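Polymerase X (Deinococcus radiodurans, PDB 2W9M) is a family X DNA polymerase that probably extends DNA from deoxyribonucleoside triphosphates and carries a three-zinc site in its polymerase and histidinol phosphatase (PHP) domain. Local coordinates at residues H332-W337 against N514-V519; E349-L354 against G521-A526. All coordinates share one frame; numbering follows the deposited sequence.

Interaction 1. Residues H332-W337 against N514-V519; sequences HTHSTW and NTDAHV. With ZN (zinc ion), chain D; ZN (zinc ion), chain C.
One face of the H334 imidazole is stacked on the H518 ring in an offset arrangement, centroids 4.1 Å apart and planes only 8° from parallel. At the edge of the H334 ring, near its plane, lie D516 OD1 and A517 O; the H332 ring instead receives D516 OD1 over one face. A shared metal accounts for the place of D516 OD1. A single zinc ion is bound by H332 NE2 at 2.3 Å, by H334 NE2 at 2.3 Å and by D516 OD1 at 2.4 Å, and E401 completes the set. The 3.0 Å between H334 NE2 and D516 OD1 is therefore an approach of two ligands of one metal and not a hydrogen bond. H332 gets there with CG anti to its backbone N (chi1 -172°), and its ND1 is hydrogen-bonded to E487, a second-shell partner whose carboxylate also bonds N514 ND2. Next to this site, H518 NE2 binds a second zinc at 2.1 Å together with D339 and H364, so the stacked pair spans two metals. One backbone hydrogen bond joins the segments: H334 N donates to A517 O at 2.7 Å with an N-H...O angle of 162°. H332 and H334 form the H-x-H metal-binding pair at the end of the first strand of the parallel sheet, meeting the D-x-H pair after the last strand, as is characteristic of the multinuclear metal centre of PHP domains.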
loop_
_atom_site.group_PDB
_atom_site.type_symbol
_atom_site.label_atom_id
_atom_site.label_comp_id
_atom_site.label_asym_id
_atom_site.label_seq_id
_atom_site.Cartn_x
_atom_site.Cartn_y
_atom_site.Cartn_z
ATOM N N HIS A 332 -2.513 -10.235 -8.446
ATOM C CA HIS A 332 -3.028 -8.874 -8.494
ATOM C C HIS A 332 -1.912 -7.861 -8.768
ATOM O O HIS A 332 -1.562 -7.053 -7.917
ATOM C CB HIS A 332 -3.791 -8.538 -7.208
ATOM C CG HIS A 332 -4.510 -7.231 -7.264
ATOM N ND1 HIS A 332 -5.032 -6.618 -6.141
ATOM C CD2 HIS A 332 -4.781 -6.405 -8.299
ATOM C CE1 HIS A 332 -5.601 -5.482 -6.489
ATOM N NE2 HIS A 332 -5.464 -5.325 -7.797
ATOM N N THR A 333 -1.354 -7.929 -9.972
ATOM C CA THR A 333 -0.339 -6.984 -10.412
ATOM C C THR A 333 -0.841 -6.289 -11.676
ATOM O O THR A 333 -1.711 -6.814 -12.368
ATOM C CB THR A 333 0.981 -7.694 -10.727
ATOM O OG1 THR A 333 0.770 -8.627 -11.793
ATOM C CG2 THR A 333 1.499 -8.441 -9.504
ATOM N N HIS A 334 -0.305 -5.109 -11.975
ATOM C CA HIS A 334 -0.736 -4.365 -13.156
ATOM C C HIS A 334 0.390 -4.191 -14.168
ATOM O O HIS A 334 1.563 -4.143 -13.804
ATOM C CB HIS A 334 -1.325 -3.007 -12.763
ATOM C CG HIS A 334 -2.597 -3.112 -11.984
ATOM N ND1 HIS A 334 -3.838 -2.920 -12.549
ATOM C CD2 HIS A 334 -2.819 -3.405 -10.678
ATOM C CE1 HIS A 334 -4.772 -3.087 -11.629
ATOM N NE2 HIS A 334 -4.177 -3.383 -10.486
ATOM N N SER A 335 0.018 -4.107 -15.441
ATOM C CA SER A 335 0.985 -3.991 -16.522
ATOM C C SER A 335 0.670 -2.798 -17.414
ATOM O O SER A 335 -0.288 -2.059 -17.182
ATOM C CB SER A 335 0.978 -5.259 -17.375
ATOM O OG SER A 335 -0.184 -5.316 -18.192
ATOM N N THR A 336 1.480 -2.634 -18.452
ATOM C CA THR A 336 1.276 -1.593 -19.452
ATOM C C THR A 336 -0.104 -1.656 -20.120
ATOM O O THR A 336 -0.629 -0.631 -20.558
ATOM C CB THR A 336 2.396 -1.638 -20.505
ATOM O OG1 THR A 336 3.408 -0.687 -20.150
ATOM C CG2 THR A 336 1.858 -1.309 -21.887
ATOM N N TRP A 337 -0.690 -2.852 -20.182
ATOM C CA TRP A 337 -2.041 -3.027 -20.718
ATOM C C TRP A 337 -3.060 -2.130 -20.016
ATOM O O TRP A 337 -4.030 -1.677 -20.623
ATOM C CB TRP A 337 -2.488 -4.487 -20.591
ATOM C CG TRP A 337 -1.828 -5.402 -21.560
ATOM C CD1 TRP A 337 -0.640 -6.053 -21.397
ATOM C CD2 TRP A 337 -2.316 -5.774 -22.850
ATOM N NE1 TRP A 337 -0.357 -6.809 -22.507
ATOM C CE2 TRP A 337 -1.372 -6.651 -23.419
ATOM C CE3 TRP A 337 -3.462 -5.450 -23.584
ATOM C CZ2 TRP A 337 -1.535 -7.208 -24.685
ATOM C CZ3 TRP A 337 -3.623 -6.003 -24.846
ATOM C CH2 TRP A 337 -2.666 -6.872 -25.381
ATOM N N ASN A 514 -1.479 -9.344 -1.365
ATOM C CA ASN A 514 -1.232 -8.900 -2.737
ATOM C C ASN A 514 -0.629 -7.500 -2.792
ATOM O O ASN A 514 -1.090 -6.591 -2.102
ATOM C CB ASN A 514 -2.532 -8.929 -3.544
ATOM C CG ASN A 514 -3.170 -10.318 -3.588
ATOM O OD1 ASN A 514 -2.543 -11.319 -3.229
ATOM N ND2 ASN A 514 -4.423 -10.380 -4.031
ATOM N N THR A 515 0.390 -7.328 -3.626
ATOM C CA THR A 515 1.124 -6.070 -3.703
ATOM C C THR A 515 0.386 -4.988 -4.500
ATOM O O THR A 515 0.581 -3.791 -4.267
ATOM C CB THR A 515 2.502 -6.285 -4.342
ATOM O OG1 THR A 515 2.335 -6.835 -5.657
ATOM C CG2 THR A 515 3.333 -7.239 -3.508
ATOM N N ASP A 516 -0.456 -5.408 -5.443
ATOM C CA ASP A 516 -1.121 -4.473 -6.343
ATOM C C ASP A 516 -0.086 -3.640 -7.095
ATOM O O ASP A 516 -0.298 -2.456 -7.363
ATOM C CB ASP A 516 -2.074 -3.563 -5.562
ATOM C CG ASP A 516 -3.153 -2.955 -6.442
ATOM O OD1 ASP A 516 -3.086 -3.138 -7.673
ATOM O OD2 ASP A 516 -4.069 -2.294 -5.905
ATOM N N ALA A 517 1.037 -4.269 -7.433
ATOM C CA ALA A 517 2.149 -3.584 -8.093
ATOM C C ALA A 517 1.782 -2.977 -9.450
ATOM O O ALA A 517 1.260 -3.661 -10.329
ATOM C CB ALA A 517 3.335 -4.534 -8.248
ATOM N N HIS A 518 2.063 -1.690 -9.614
ATOM C CA HIS A 518 1.881 -1.026 -10.899
ATOM C C HIS A 518 3.224 -0.835 -11.602
ATOM O O HIS A 518 3.305 -0.248 -12.677
ATOM C CB HIS A 518 1.178 0.314 -10.702
ATOM C CG HIS A 518 -0.288 0.182 -10.440
ATOM N ND1 HIS A 518 -0.788 -0.264 -9.237
ATOM C CD2 HIS A 518 -1.360 0.422 -11.229
ATOM C CE1 HIS A 518 -2.108 -0.286 -9.293
ATOM N NE2 HIS A 518 -2.480 0.123 -10.493
ATOM N N VAL A 519 4.264 -1.369 -10.979
ATOM C CA VAL A 519 5.637 -1.182 -11.404
ATOM C C VAL A 519 6.441 -2.329 -10.792
ATOM O O VAL A 519 6.074 -2.838 -9.739
ATOM C CB VAL A 519 6.156 0.195 -10.920
ATOM C CG1 VAL A 519 7.527 0.082 -10.264
ATOM C CG2 VAL A 519 6.154 1.198 -12.064
HETATM ZN ZN ZN D . -5.335 -3.180 -8.516
HETATM ZN ZN ZN C . -4.382 0.623 -11.210
#

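Interaction 2. Residues E349-L354 against G521-A526; sequences EATLTL and GGLRDA
T351 and L523 bring the backbones nearest, their CA atoms 6.9 Å apart, where the last turns of helix 344-353 face the 3-10 turn that covers 521-524; farther along, the CA atoms of L354 and R524 are 8.0 Å apart. That spacing is bridged mainly by leucine side chains. L523 directs its CB toward the helix, and with CG beside the backbone N (chi1 -63°) and an extended chi2 of 167° its CD1 methyl arrives at the helix surface. There it meets two neighbouring residues at once: T351 CG2 is 3.5 Å from L523 CD1, and A350 CB is 3.7 Å from the same methyl. L354 answers from the other segment, with its CD1 placed 3.5 Å from L523 CB, nearer the root of that side chain than its end. The second branch of L354 turns to the arginine. L354 CD2 is 3.4 Å from R524 NE and 3.7 Å from R524 NH2, a van der Waals contact in which the methyl meets the guanidinium obliquely; the arginine chain is bent at chi3 (99°). Substituting an alanine for L354 removes both methyl branches, which would probably uncover L523 CB on that side and set the R524 guanidinium freer to turn. The 3-10 turn is itself defined by R524 N bonding to G521 O at 3.1 Å, and just beyond it D525 is anchored by a salt bridge to R164. The arrangement joins the helix following the first strand of the parallel sheet to the connection between its last strand, 511-514, and helix 526-535, an apolar contact between the opening and closing beta-alpha units of the PHP fold.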
loop_
_atom_site.group_PDB
_atom_site.type_symbol
_atom_site.label_atom_id
_atom_site.label_comp_id
_atom_site.label_asym_id
_atom_site.label_seq_id
_atom_site.Cartn_x
_atom_site.Cartn_y
_atom_site.Cartn_z
ATOM N N GLU A 349 9.464 -11.617 -14.965
ATOM C CA GLU A 349 10.896 -11.714 -14.689
ATOM C C GLU A 349 11.215 -11.146 -13.312
ATOM O O GLU A 349 12.009 -11.715 -12.568
ATOM C CB GLU A 349 11.719 -10.960 -15.742
ATOM C CG GLU A 349 12.373 -11.830 -16.806
ATOM C CD GLU A 349 11.600 -11.849 -18.112
ATOM O OE1 GLU A 349 12.082 -11.248 -19.099
ATOM O OE2 GLU A 349 10.509 -12.457 -18.149
ATOM N N ALA A 350 10.593 -10.019 -12.983
ATOM C CA ALA A 350 10.820 -9.367 -11.699
ATOM C C ALA A 350 10.418 -10.254 -10.517
ATOM O O ALA A 350 11.149 -10.334 -9.525
ATOM C CB ALA A 350 10.094 -8.029 -11.639
ATOM N N THR A 351 9.267 -10.922 -10.612
ATOM C CA THR A 351 8.804 -11.734 -9.486
ATOM C C THR A 351 9.687 -12.963 -9.298
ATOM O O THR A 351 9.751 -13.526 -8.208
ATOM C CB THR A 351 7.320 -12.171 -9.611
ATOM O OG1 THR A 351 7.244 -13.512 -10.097
ATOM C CG2 THR A 351 6.546 -11.251 -10.527
ATOM N N LEU A 352 10.374 -13.365 -10.363
ATOM C CA LEU A 352 11.283 -14.504 -10.297
ATOM C C LEU A 352 12.612 -14.139 -9.637
ATOM O O LEU A 352 13.140 -14.909 -8.838
ATOM C CB LEU A 352 11.528 -15.094 -11.686
ATOM C CG LEU A 352 10.440 -15.997 -12.275
ATOM C CD1 LEU A 352 10.884 -16.566 -13.612
ATOM C CD2 LEU A 352 10.101 -17.121 -11.318
ATOM N N THR A 353 13.154 -12.969 -9.966
ATOM C CA THR A 353 14.437 -12.563 -9.390
ATOM C C THR A 353 14.283 -12.060 -7.953
ATOM O O THR A 353 15.275 -11.815 -7.266
ATOM C CB THR A 353 15.187 -11.510 -10.252
ATOM O OG1 THR A 353 14.881 -10.189 -9.794
ATOM C CG2 THR A 353 14.827 -11.649 -11.727
ATOM N N LEU A 354 13.037 -11.907 -7.506
ATOM C CA LEU A 354 12.761 -11.547 -6.119
ATOM C C LEU A 354 12.577 -12.801 -5.272
ATOM O O LEU A 354 12.506 -12.729 -4.045
ATOM C CB LEU A 354 11.530 -10.648 -6.016
ATOM C CG LEU A 354 11.750 -9.196 -6.435
ATOM C CD1 LEU A 354 10.424 -8.473 -6.601
ATOM C CD2 LEU A 354 12.631 -8.484 -5.423
ATOM N N GLY A 521 9.177 -2.596 -9.136
ATOM C CA GLY A 521 9.611 -2.358 -7.774
ATOM C C GLY A 521 8.464 -2.469 -6.791
ATOM O O GLY A 521 8.678 -2.621 -5.590
ATOM N N GLY A 522 7.241 -2.393 -7.304
ATOM C CA GLY A 522 6.050 -2.497 -6.481
ATOM C C GLY A 522 5.903 -3.870 -5.851
ATOM O O GLY A 522 5.175 -4.041 -4.872
ATOM N N LEU A 523 6.601 -4.851 -6.413
ATOM C CA LEU A 523 6.551 -6.220 -5.908
ATOM C C LEU A 523 7.274 -6.342 -4.571
ATOM O O LEU A 523 7.061 -7.297 -3.826
ATOM C CB LEU A 523 7.154 -7.192 -6.928
ATOM C CG LEU A 523 6.421 -7.297 -8.271
ATOM C CD1 LEU A 523 7.269 -8.024 -9.301
ATOM C CD2 LEU A 523 5.071 -7.982 -8.104
ATOM N N ARG A 524 8.123 -5.365 -4.269
ATOM C CA ARG A 524 8.841 -5.344 -2.997
ATOM C C ARG A 524 7.973 -4.773 -1.872
ATOM O O ARG A 524 8.423 -4.653 -0.733
ATOM C CB ARG A 524 10.147 -4.544 -3.109
ATOM C CG ARG A 524 10.961 -4.823 -4.360
ATOM C CD ARG A 524 12.416 -4.413 -4.180
ATOM N NE ARG A 524 13.271 -5.556 -3.861
ATOM C CZ ARG A 524 13.468 -6.041 -2.637
ATOM N NH1 ARG A 524 12.871 -5.485 -1.591
ATOM N NH2 ARG A 524 14.265 -7.088 -2.458
ATOM N N ASP A 525 6.734 -4.418 -2.195
ATOM C CA ASP A 525 5.801 -3.926 -1.189
ATOM C C ASP A 525 5.261 -5.076 -0.346
ATOM O O ASP A 525 4.736 -4.859 0.744
ATOM C CB ASP A 525 4.649 -3.157 -1.841
ATOM C CG ASP A 525 5.065 -1.777 -2.319
ATOM O OD1 ASP A 525 4.213 -1.058 -2.884
ATOM O OD2 ASP A 525 6.249 -1.412 -2.133
ATOM N N ALA A 526 5.395 -6.297 -0.858
ATOM C CA ALA A 526 4.915 -7.486 -0.158
ATOM C C ALA A 526 5.307 -7.449 1.315
ATOM O O ALA A 526 4.550 -7.870 2.186
ATOM C CB ALA A 526 5.463 -8.730 -0.813
#

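Interactions 1 and 2 have centres about 10 Å apart and alternate along the chain: strand 329-333 leads to helix 344-353, and the loop after strand 511-514 runs through both 514-519 and 521-526. They touch directly, with T515 CG2 3.5 Å from A526 N and A517 CB 3.6 Å from G522 C. L523 touches both: its CD1 meets the helix of interaction 2, whereas its CD2 lies 3.9 Å from T333 CG2, on the metal-bearing strand of interaction 1. The L523 side chain nevertheless stays about 11 Å from a bound zinc, and the zinc ligands within these segments, H332, H334, D516 and H518, all belong to interaction 1.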